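Local coordinates for Spermidine/putrescine ABC transporter, periplasmic binding protein (Treponema pallidum, PDB 2V84) that binds polyamines and probably serves as the periplasmic receptor lipoprotein of a spermidine/putrescine ABC transporter, at residues Tyr35-Phe44 / Phe278-Phe288; Val104-Arg112 / Pro295-Ala303. All coordinates share one frame; numbering follows the deposited sequence. Where two conformers were deposited one is given.

Interaction 1 (Tyr35-Phe44 / Phe278-Phe288); sequences YTPTSLIKKF and FFLEPAHYAEF
E287 carries its CG trans to its own backbone N (chi1 172°) and stays extended beyond it, so that the carboxylate reaches across to helix 38-44. K43, likewise extended beyond CG, arrives from the opposite direction. The two carboxylate oxygens are used separately: S39 OG donates to E287 OE2 on the anti lone pair at a short 2.5 Å, and K43 NZ forms a salt bridge to E287 OE1 at 2.9 Å, on the syn side and somewhat out of plane. The axes of helix segments 38-44 and 282-288 approach to 10.1 Å at their closest, with 152° between their directions, nearly antiparallel. L40 is a knob in a hole formed by F278, F279, H284 and E287, and its CD1 also packs 3.8 Å from F288 CB. At one end, F44 meets F278 edge-to-face, with F44 supplying the edge and the planes at 72°; F44 CB makes a CH-pi contact, 3.9 Å from the F278 ring centroid and over the face. At the other end, F288 turns its edge toward the face of Y35 in an offset pair, centroids 5.8 Å apart, while P37 CD lies 3.8 Å from F288 CD1 at the edge of that ring. The Y35 hydroxyl is engaged by D258. The chemistry is therefore split between a largely aromatic, buried interior and a polar margin nearer solvent, where two bonds on different oxygens should fix the rotation of the E287 carboxylate and the lysine probably stabilises its negative charge.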
loop_
_atom_site.group_PDB
_atom_site.type_symbol
_atom_site.label_atom_id
_atom_site.label_comp_id
_atom_site.label_asym_id
_atom_site.label_seq_id
_atom_site.Cartn_x
_atom_site.Cartn_y
_atom_site.Cartn_z
ATOM N N TYR A 35 -2.931 6.354 8.830
ATOM C CA TYR A 35 -1.847 5.350 8.641
ATOM C C TYR A 35 -0.864 5.231 9.818
ATOM O O TYR A 35 -0.450 4.123 10.193
ATOM C CB TYR A 35 -1.101 5.629 7.338
ATOM C CG TYR A 35 -0.407 4.436 6.729
ATOM C CD1 TYR A 35 -0.780 3.132 7.058
ATOM C CD2 TYR A 35 0.617 4.623 5.810
ATOM C CE1 TYR A 35 -0.132 2.029 6.477
ATOM C CE2 TYR A 35 1.271 3.554 5.232
ATOM C CZ TYR A 35 0.903 2.263 5.561
ATOM O OH TYR A 35 1.538 1.220 4.943
ATOM N N THR A 36 -0.525 6.367 10.422
ATOM C CA THR A 36 0.082 6.375 11.747
ATOM C C THR A 36 -1.015 6.469 12.838
ATOM O O THR A 36 -1.652 7.518 12.988
ATOM C CB THR A 36 1.109 7.519 11.904
ATOM O OG1 THR A 36 1.966 7.571 10.758
ATOM C CG2 THR A 36 1.944 7.289 13.130
ATOM N N PRO A 37 -1.249 5.368 13.584
ATOM C CA PRO A 37 -2.297 5.329 14.608
ATOM C C PRO A 37 -2.089 6.411 15.671
ATOM O O PRO A 37 -1.039 6.427 16.339
ATOM C CB PRO A 37 -2.110 3.949 15.243
ATOM C CG PRO A 37 -1.442 3.137 14.193
ATOM C CD PRO A 37 -0.521 4.089 13.510
ATOM N N THR A 38 -3.080 7.292 15.830
ATOM C CA THR A 38 -2.984 8.415 16.770
ATOM C C THR A 38 -2.522 7.961 18.148
ATOM O O THR A 38 -1.852 8.716 18.853
ATOM C CB THR A 38 -4.318 9.180 16.928
ATOM O OG1 THR A 38 -5.369 8.242 17.156
ATOM C CG2 THR A 38 -4.635 10.007 15.688
ATOM N N SER A 39 -2.869 6.727 18.516
ATOM C CA SER A 39 -2.472 6.152 19.796
ATOM C C SER A 39 -0.959 6.091 19.944
ATOM O O SER A 39 -0.429 6.300 21.033
ATOM C CB SER A 39 -3.060 4.760 19.971
ATOM O OG SER A 39 -2.611 3.897 18.945
ATOM N N LEU A 40 -0.274 5.795 18.842
ATOM C CA LEU A 40 1.177 5.768 18.804
ATOM C C LEU A 40 1.772 7.177 18.800
ATOM O O LEU A 40 2.825 7.428 19.416
ATOM C CB LEU A 40 1.644 4.966 17.580
ATOM C CG LEU A 40 1.546 3.452 17.749
ATOM C CD1 LEU A 40 1.770 2.704 16.435
ATOM C CD2 LEU A 40 2.505 2.953 18.832
ATOM N N ILE A 41 1.100 8.100 18.116
ATOM C CA ILE A 41 1.513 9.505 18.116
ATOM C C ILE A 41 1.474 10.126 19.522
ATOM O O ILE A 41 2.439 10.768 19.939
ATOM C CB ILE A 41 0.702 10.341 17.102
ATOM C CG1 ILE A 41 1.230 10.087 15.688
ATOM C CG2 ILE A 41 0.730 11.851 17.457
ATOM C CD1 ILE A 41 0.257 10.450 14.611
ATOM N N LYS A 42 0.373 9.914 20.246
ATOM C CA LYS A 42 0.236 10.367 21.632
ATOM C C LYS A 42 1.378 9.849 22.506
ATOM O O LYS A 42 1.897 10.580 23.343
ATOM C CB LYS A 42 -1.105 9.910 22.260
ATOM C CG LYS A 42 -2.350 9.933 21.356
ATOM C CD LYS A 42 -3.418 10.949 21.819
ATOM C CE LYS A 42 -3.388 12.247 20.990
ATOM N NZ LYS A 42 -1.996 12.632 20.521
ATOM N N LYS A 43 1.757 8.587 22.309
ATOM C CA LYS A 43 2.808 7.948 23.100
ATOM C C LYS A 43 4.164 8.566 22.849
ATOM O O LYS A 43 4.926 8.780 23.782
ATOM C CB LYS A 43 2.850 6.437 22.849
ATOM C CG LYS A 43 1.853 5.669 23.687
ATOM C CD LYS A 43 1.538 4.301 23.124
ATOM C CE LYS A 43 0.215 3.809 23.692
ATOM N NZ LYS A 43 0.140 2.331 23.779
ATOM N N PHE A 44 4.462 8.843 21.582
ATOM C CA PHE A 44 5.709 9.505 21.197
ATOM C C PHE A 44 5.727 10.911 21.774
ATOM O O PHE A 44 6.767 11.393 22.221
ATOM C CB PHE A 44 5.821 9.547 19.670
ATOM C CG PHE A 44 7.073 10.207 19.156
ATOM C CD1 PHE A 44 8.279 9.516 19.129
ATOM C CD2 PHE A 44 7.038 11.511 18.667
ATOM C CE1 PHE A 44 9.432 10.106 18.633
ATOM C CE2 PHE A 44 8.209 12.115 18.174
ATOM C CZ PHE A 44 9.404 11.398 18.159
ATOM N N PHE A 278 11.193 4.830 17.201
ATOM C CA PHE A 278 10.057 4.568 18.098
ATOM C C PHE A 278 9.037 3.625 17.430
ATOM O O PHE A 278 8.569 2.652 18.025
ATOM C CB PHE A 278 9.413 5.914 18.473
ATOM C CG PHE A 278 8.106 5.806 19.223
ATOM C CD1 PHE A 278 6.886 5.734 18.532
ATOM C CD2 PHE A 278 8.082 5.858 20.615
ATOM C CE1 PHE A 278 5.661 5.664 19.234
ATOM C CE2 PHE A 278 6.862 5.794 21.325
ATOM C CZ PHE A 278 5.661 5.699 20.630
ATOM N N PHE A 279 8.721 3.910 16.182
ATOM C CA PHE A 279 7.702 3.157 15.441
ATOM C C PHE A 279 8.113 1.694 15.273
ATOM O O PHE A 279 7.277 0.783 15.294
ATOM C CB PHE A 279 7.501 3.843 14.093
ATOM C CG PHE A 279 6.290 3.394 13.348
ATOM C CD1 PHE A 279 5.026 3.910 13.658
ATOM C CD2 PHE A 279 6.415 2.481 12.304
ATOM C CE1 PHE A 279 3.893 3.490 12.938
ATOM C CE2 PHE A 279 5.293 2.070 11.571
ATOM C CZ PHE A 279 4.030 2.575 11.906
ATOM N N LEU A 280 9.422 1.481 15.125
ATOM C CA LEU A 280 9.984 0.139 14.968
ATOM C C LEU A 280 10.283 -0.591 16.289
ATOM O O LEU A 280 10.800 -1.704 16.260
ATOM C CB LEU A 280 11.246 0.165 14.104
ATOM C CG LEU A 280 11.060 0.527 12.618
ATOM C CD1 LEU A 280 12.424 0.591 11.946
ATOM C CD2 LEU A 280 10.132 -0.424 11.891
ATOM N N GLU A 281 9.978 0.033 17.425
ATOM C CA GLU A 281 9.977 -0.686 18.699
ATOM C C GLU A 281 8.915 -1.785 18.602
ATOM O O GLU A 281 7.808 -1.501 18.181
ATOM C CB GLU A 281 9.664 0.261 19.854
ATOM C CG GLU A 281 10.281 -0.149 21.178
ATOM C CD GLU A 281 11.800 -0.044 21.207
ATOM O OE1 GLU A 281 12.334 1.103 21.175
ATOM O OE2 GLU A 281 12.458 -1.113 21.306
ATOM N N PRO A 282 9.263 -3.035 18.967
ATOM C CA PRO A 282 8.427 -4.233 18.760
ATOM C C PRO A 282 6.975 -4.113 19.206
ATOM O O PRO A 282 6.070 -4.497 18.454
ATOM C CB PRO A 282 9.149 -5.287 19.597
ATOM C CG PRO A 282 10.572 -4.880 19.485
ATOM C CD PRO A 282 10.542 -3.396 19.603
ATOM N N ALA A 283 6.760 -3.600 20.422
ATOM C CA ALA A 283 5.406 -3.421 20.947
ATOM C C ALA A 283 4.633 -2.330 20.223
ATOM O O ALA A 283 3.412 -2.444 20.036
ATOM C CB ALA A 283 5.441 -3.142 22.449
ATOM N N HIS A 284 5.352 -1.287 19.812
ATOM C CA HIS A 284 4.767 -0.138 19.130
ATOM C C HIS A 284 4.493 -0.420 17.659
ATOM O O HIS A 284 3.533 0.107 17.091
ATOM C CB HIS A 284 5.670 1.079 19.295
ATOM C CG HIS A 284 5.744 1.574 20.707
ATOM N ND1 HIS A 284 6.632 1.064 21.630
ATOM C CD2 HIS A 284 5.020 2.512 21.360
ATOM C CE1 HIS A 284 6.465 1.681 22.786
ATOM N NE2 HIS A 284 5.498 2.570 22.646
ATOM N N TYR A 285 5.344 -1.245 17.052
ATOM C CA TYR A 285 5.089 -1.765 15.712
ATOM C C TYR A 285 3.918 -2.742 15.719
ATOM O O TYR A 285 3.051 -2.689 14.842
ATOM C CB TYR A 285 6.319 -2.411 15.076
ATOM C CG TYR A 285 6.123 -2.505 13.580
ATOM C CD1 TYR A 285 6.231 -1.370 12.778
ATOM C CD2 TYR A 285 5.792 -3.709 12.978
ATOM C CE1 TYR A 285 6.038 -1.429 11.419
ATOM C CE2 TYR A 285 5.583 -3.787 11.608
ATOM C CZ TYR A 285 5.695 -2.643 10.839
ATOM O OH TYR A 285 5.488 -2.701 9.479
ATOM N N ALA A 286 3.870 -3.606 16.727
ATOM C CA ALA A 286 2.752 -4.532 16.865
ATOM C C ALA A 286 1.433 -3.790 17.064
ATOM O O ALA A 286 0.425 -4.190 16.503
ATOM C CB ALA A 286 2.991 -5.502 17.972
ATOM N N GLU A 287 1.443 -2.705 17.839
ATOM C CA GLU A 287 0.245 -1.868 17.992
ATOM C C GLU A 287 -0.200 -1.244 16.665
ATOM O O GLU A 287 -1.406 -1.106 16.404
ATOM C CB GLU A 287 0.447 -0.797 19.081
ATOM C CG GLU A 287 -0.673 0.252 19.173
ATOM C CD GLU A 287 -0.419 1.296 20.246
ATOM O OE1 GLU A 287 0.205 0.955 21.260
ATOM O OE2 GLU A 287 -0.845 2.459 20.087
ATOM N N PHE A 288 0.772 -0.880 15.827
ATOM C CA PHE A 288 0.501 -0.411 14.473
ATOM C C PHE A 288 -0.192 -1.498 13.646
ATOM O O PHE A 288 -1.228 -1.244 13.024
ATOM C CB PHE A 288 1.794 0.047 13.785
ATOM C CG PHE A 288 1.687 0.126 12.275
ATOM C CD1 PHE A 288 0.828 1.037 11.658
ATOM C CD2 PHE A 288 2.446 -0.719 11.473
ATOM C CE1 PHE A 288 0.721 1.099 10.284
ATOM C CE2 PHE A 288 2.344 -0.660 10.080
ATOM C CZ PHE A 288 1.479 0.250 9.489
#

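Interaction 2 (Val104-Arg112 / Pro295-Ala303); sequences VQFIKESVR and PSTIHREAA
K108 N donates to I298 O (2.7 Å, N-H...O angle 169°), and R300 N donates to F106 O (2.8 Å, 159°). These two bonds flank I107 and H299, making them the non-hydrogen-bonded pair of a single antiparallel bridge; CA-H...O contacts from I107 to I298 O and from H299 to F106 O accompany it. The K108 side chain adds a third strong bond: extended beyond CG, it runs across the 295-303 backbone until NZ meets S296 O at 2.7 Å, almost in line with the carbonyl (C=O...N angle 172°). E314 forms a salt bridge with the same ammonium. R300 returns over the 104-112 segment with a weak bond from NE to Q105 O (3.3 Å), and a water linking its NH2 to that oxygen supplements it.

Further out, F106 CB sits 3.6 Å from the H299 ring centroid, over one face, a CH-pi contact; the two rings themselves are slid apart and barely overlap. E301 CG touches F106 CD1 at 3.5 Å. H299 ND1 accepts from E301 N at 3.2 Å while NE2 bonds to L280 O, consistent with a neutral ring protonated on NE2. On the other flank, the aliphatic ends I107 CD1 and I298 CD1 meet at 3.7 Å, and V111 CG2 packs on I298. The bridge ties the start of helix 109-114, for which K108 is the N-cap residue, to the loop after helix 282-292. That helix touches the contact through P282 on F106 and Y285 on I298, and strand 125-137 lies against the loop, L129 touching I298 and its carbonyl O bonding T297 OG1.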
loop_
_atom_site.group_PDB
_atom_site.type_symbol
_atom_site.label_atom_id
_atom_site.label_comp_id
_atom_site.label_asym_id
_atom_site.label_seq_id
_atom_site.Cartn_x
_atom_site.Cartn_y
_atom_site.Cartn_z
ATOM N N VAL A 104 16.222 -0.520 13.348
ATOM C CA VAL A 104 16.342 -0.935 11.944
ATOM C C VAL A 104 16.819 -2.407 11.891
ATOM O O VAL A 104 16.625 -3.109 10.888
ATOM C CB VAL A 104 17.212 0.137 11.194
ATOM C CG1 VAL A 104 18.696 -0.251 10.996
ATOM C CG2 VAL A 104 16.531 0.744 10.003
ATOM N N GLN A 105 17.401 -2.881 12.992
ATOM C CA GLN A 105 17.803 -4.282 13.098
ATOM C C GLN A 105 16.611 -5.250 13.165
ATOM O O GLN A 105 16.791 -6.466 13.101
ATOM C CB GLN A 105 18.754 -4.485 14.284
ATOM C CG GLN A 105 20.143 -3.914 14.049
ATOM C CD GLN A 105 20.741 -4.358 12.730
ATOM O OE1 GLN A 105 21.037 -5.538 12.534
ATOM N NE2 GLN A 105 20.923 -3.414 11.815
ATOM N N PHE A 106 15.399 -4.710 13.284
ATOM C CA PHE A 106 14.197 -5.555 13.307
ATOM C C PHE A 106 13.600 -5.795 11.917
ATOM O O PHE A 106 12.597 -6.518 11.780
ATOM C CB PHE A 106 13.148 -4.947 14.225
ATOM C CG PHE A 106 13.560 -4.899 15.660
ATOM C CD1 PHE A 106 14.116 -6.014 16.273
ATOM C CD2 PHE A 106 13.371 -3.745 16.410
ATOM C CE1 PHE A 106 14.492 -5.970 17.614
ATOM C CE2 PHE A 106 13.732 -3.697 17.740
ATOM C CZ PHE A 106 14.302 -4.805 18.342
ATOM N N ILE A 107 14.216 -5.194 10.901
ATOM C CA ILE A 107 13.729 -5.307 9.524
ATOM C C ILE A 107 14.158 -6.688 9.029
ATOM O O ILE A 107 15.345 -7.014 9.024
ATOM C CB ILE A 107 14.196 -4.110 8.612
ATOM C CG1 ILE A 107 13.595 -2.761 9.063
ATOM C CG2 ILE A 107 13.800 -4.303 7.151
ATOM C CD1 ILE A 107 12.085 -2.741 9.118
ATOM N N LYS A 108 13.179 -7.516 8.659
ATOM C CA LYS A 108 13.432 -8.890 8.201
ATOM C C LYS A 108 14.428 -8.910 7.050
ATOM O O LYS A 108 14.407 -8.040 6.205
ATOM C CB LYS A 108 12.126 -9.562 7.750
ATOM C CG LYS A 108 11.260 -10.076 8.887
ATOM C CD LYS A 108 9.939 -10.689 8.425
ATOM C CE LYS A 108 9.159 -11.188 9.641
ATOM N NZ LYS A 108 7.824 -11.815 9.385
ATOM N N GLU A 109 15.288 -9.922 7.006
ATOM C CA GLU A 109 16.236 -10.056 5.890
ATOM C C GLU A 109 15.527 -10.162 4.527
ATOM O O GLU A 109 16.010 -9.620 3.521
ATOM C CB GLU A 109 17.167 -11.253 6.105
ATOM C CG GLU A 109 18.231 -11.433 5.007
ATOM C CD GLU A 109 18.973 -10.133 4.654
ATOM O OE1 GLU A 109 19.478 -9.446 5.574
ATOM O OE2 GLU A 109 19.046 -9.801 3.446
ATOM N N SER A 110 14.373 -10.837 4.514
ATOM C CA SER A 110 13.641 -11.099 3.281
ATOM C C SER A 110 13.135 -9.806 2.674
ATOM O O SER A 110 13.054 -9.676 1.451
ATOM C CB SER A 110 12.481 -12.061 3.530
ATOM O OG SER A 110 11.692 -11.625 4.617
ATOM N N VAL A 111 12.826 -8.839 3.536
ATOM C CA VAL A 111 12.397 -7.530 3.079
ATOM C C VAL A 111 13.578 -6.739 2.527
ATOM O O VAL A 111 13.456 -6.097 1.476
ATOM C CB VAL A 111 11.673 -6.746 4.192
ATOM C CG1 VAL A 111 11.429 -5.309 3.766
ATOM C CG2 VAL A 111 10.360 -7.425 4.517
ATOM N N ARG A 112 14.705 -6.778 3.240
ATOM C CA ARG A 112 15.934 -6.107 2.797
ATOM C C ARG A 112 16.280 -6.484 1.354
ATOM O O ARG A 112 16.660 -5.624 0.555
ATOM C CB ARG A 112 17.119 -6.428 3.733
ATOM C CG ARG A 112 16.908 -6.016 5.188
ATOM C CD ARG A 112 18.179 -6.186 6.026
ATOM N NE ARG A 112 18.335 -5.044 6.934
ATOM C CZ ARG A 112 18.243 -5.098 8.262
ATOM N NH1 ARG A 112 18.028 -6.256 8.879
ATOM N NH2 ARG A 112 18.392 -3.986 8.978
ATOM N N PRO A 295 -0.360 -8.449 9.090
ATOM C CA PRO A 295 0.651 -9.387 9.571
ATOM C C PRO A 295 1.991 -8.686 9.657
ATOM O O PRO A 295 2.168 -7.623 9.069
ATOM C CB PRO A 295 0.687 -10.441 8.468
ATOM C CG PRO A 295 0.401 -9.640 7.217
ATOM C CD PRO A 295 -0.598 -8.599 7.634
ATOM N N SER A 296 2.932 -9.268 10.388
ATOM C CA SER A 296 4.229 -8.646 10.529
ATOM C C SER A 296 5.106 -8.997 9.328
ATOM O O SER A 296 6.014 -9.814 9.423
ATOM C CB SER A 296 4.897 -9.057 11.855
ATOM O OG SER A 296 6.012 -8.226 12.155
ATOM N N THR A 297 4.830 -8.361 8.198
ATOM C CA THR A 297 5.589 -8.594 6.960
ATOM C C THR A 297 7.041 -8.121 6.994
ATOM O O THR A 297 7.887 -8.712 6.332
ATOM C CB THR A 297 4.882 -7.960 5.753
ATOM O OG1 THR A 297 4.562 -6.599 6.060
ATOM C CG2 THR A 297 3.601 -8.708 5.460
ATOM N N ILE A 298 7.345 -7.065 7.764
ATOM C CA ILE A 298 8.697 -6.483 7.713
ATOM C C ILE A 298 9.512 -6.633 8.990
ATOM O O ILE A 298 10.721 -6.395 8.986
ATOM C CB ILE A 298 8.710 -4.951 7.329
ATOM C CG1 ILE A 298 8.223 -4.066 8.488
ATOM C CG2 ILE A 298 7.927 -4.692 6.047
ATOM C CD1 ILE A 298 8.489 -2.592 8.284
ATOM N N HIS A 299 8.852 -7.016 10.075
ATOM C CA HIS A 299 9.415 -6.845 11.417
ATOM C C HIS A 299 9.596 -8.199 12.062
ATOM O O HIS A 299 8.625 -8.971 12.201
ATOM C CB HIS A 299 8.468 -5.976 12.260
ATOM C CG HIS A 299 9.105 -5.352 13.466
ATOM N ND1 HIS A 299 9.416 -6.067 14.607
ATOM C CD2 HIS A 299 9.450 -4.065 13.728
ATOM C CE1 HIS A 299 9.935 -5.254 15.508
ATOM N NE2 HIS A 299 9.969 -4.035 14.998
ATOM N N ARG A 300 10.822 -8.501 12.479
ATOM C CA ARG A 300 11.077 -9.847 13.012
ATOM C C ARG A 300 10.657 -10.133 14.446
ATOM O O ARG A 300 10.659 -11.287 14.856
ATOM C CB ARG A 300 12.463 -10.410 12.646
ATOM C CG ARG A 300 13.579 -9.443 12.547
ATOM C CD ARG A 300 14.864 -10.166 12.214
ATOM N NE ARG A 300 15.956 -9.664 13.043
ATOM C CZ ARG A 300 16.368 -10.224 14.174
ATOM N NH1 ARG A 300 15.797 -11.331 14.626
ATOM N NH2 ARG A 300 17.360 -9.674 14.855
ATOM N N GLU A 301 10.237 -9.107 15.183
ATOM C CA GLU A 301 9.800 -9.287 16.564
ATOM C C GLU A 301 8.306 -9.080 16.732
ATOM O O GLU A 301 7.685 -9.741 17.562
ATOM C CB GLU A 301 10.542 -8.319 17.497
ATOM C CG GLU A 301 12.046 -8.533 17.549
ATOM C CD GLU A 301 12.409 -9.901 18.046
ATOM O OE1 GLU A 301 12.196 -10.146 19.258
ATOM O OE2 GLU A 301 12.907 -10.725 17.237
ATOM N N ALA A 302 7.729 -8.190 15.925
ATOM C CA ALA A 302 6.411 -7.645 16.224
ATOM C C ALA A 302 5.254 -8.644 16.343
ATOM O O ALA A 302 4.326 -8.415 17.119
ATOM C CB ALA A 302 6.071 -6.523 15.285
ATOM N N ALA A 303 5.298 -9.743 15.593
ATOM C CA ALA A 303 4.223 -10.741 15.643
ATOM C C ALA A 303 4.005 -11.345 17.046
ATOM O O ALA A 303 2.871 -11.675 17.415
ATOM C CB ALA A 303 4.453 -11.834 14.603
HETATM O O HOH W 1 19.399 -8.038 14.360
#

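The two contacts lie with centres 15 Å apart and are connected through helix 282-292: interaction 1 packs helix 38-48 on it and on the end of 269-279, and the loop after it enters interaction 2. They join directly where H299 NE2 probably donates to L280 O at 2.8 Å, and the Y285 ring stacks on that of H299. Packing continues between Y285 OH and I298 CG1 (3.2 Å). Interaction 1 is nearer the predicted site: the Y35 side chain is about 11 Å from that of E168, a predicted spermidine-binding residue, and about 4 Å from a bound MES, probably from the crystallisation liquor, which may mark the pocket. Interaction 2 is structural packing away from that site.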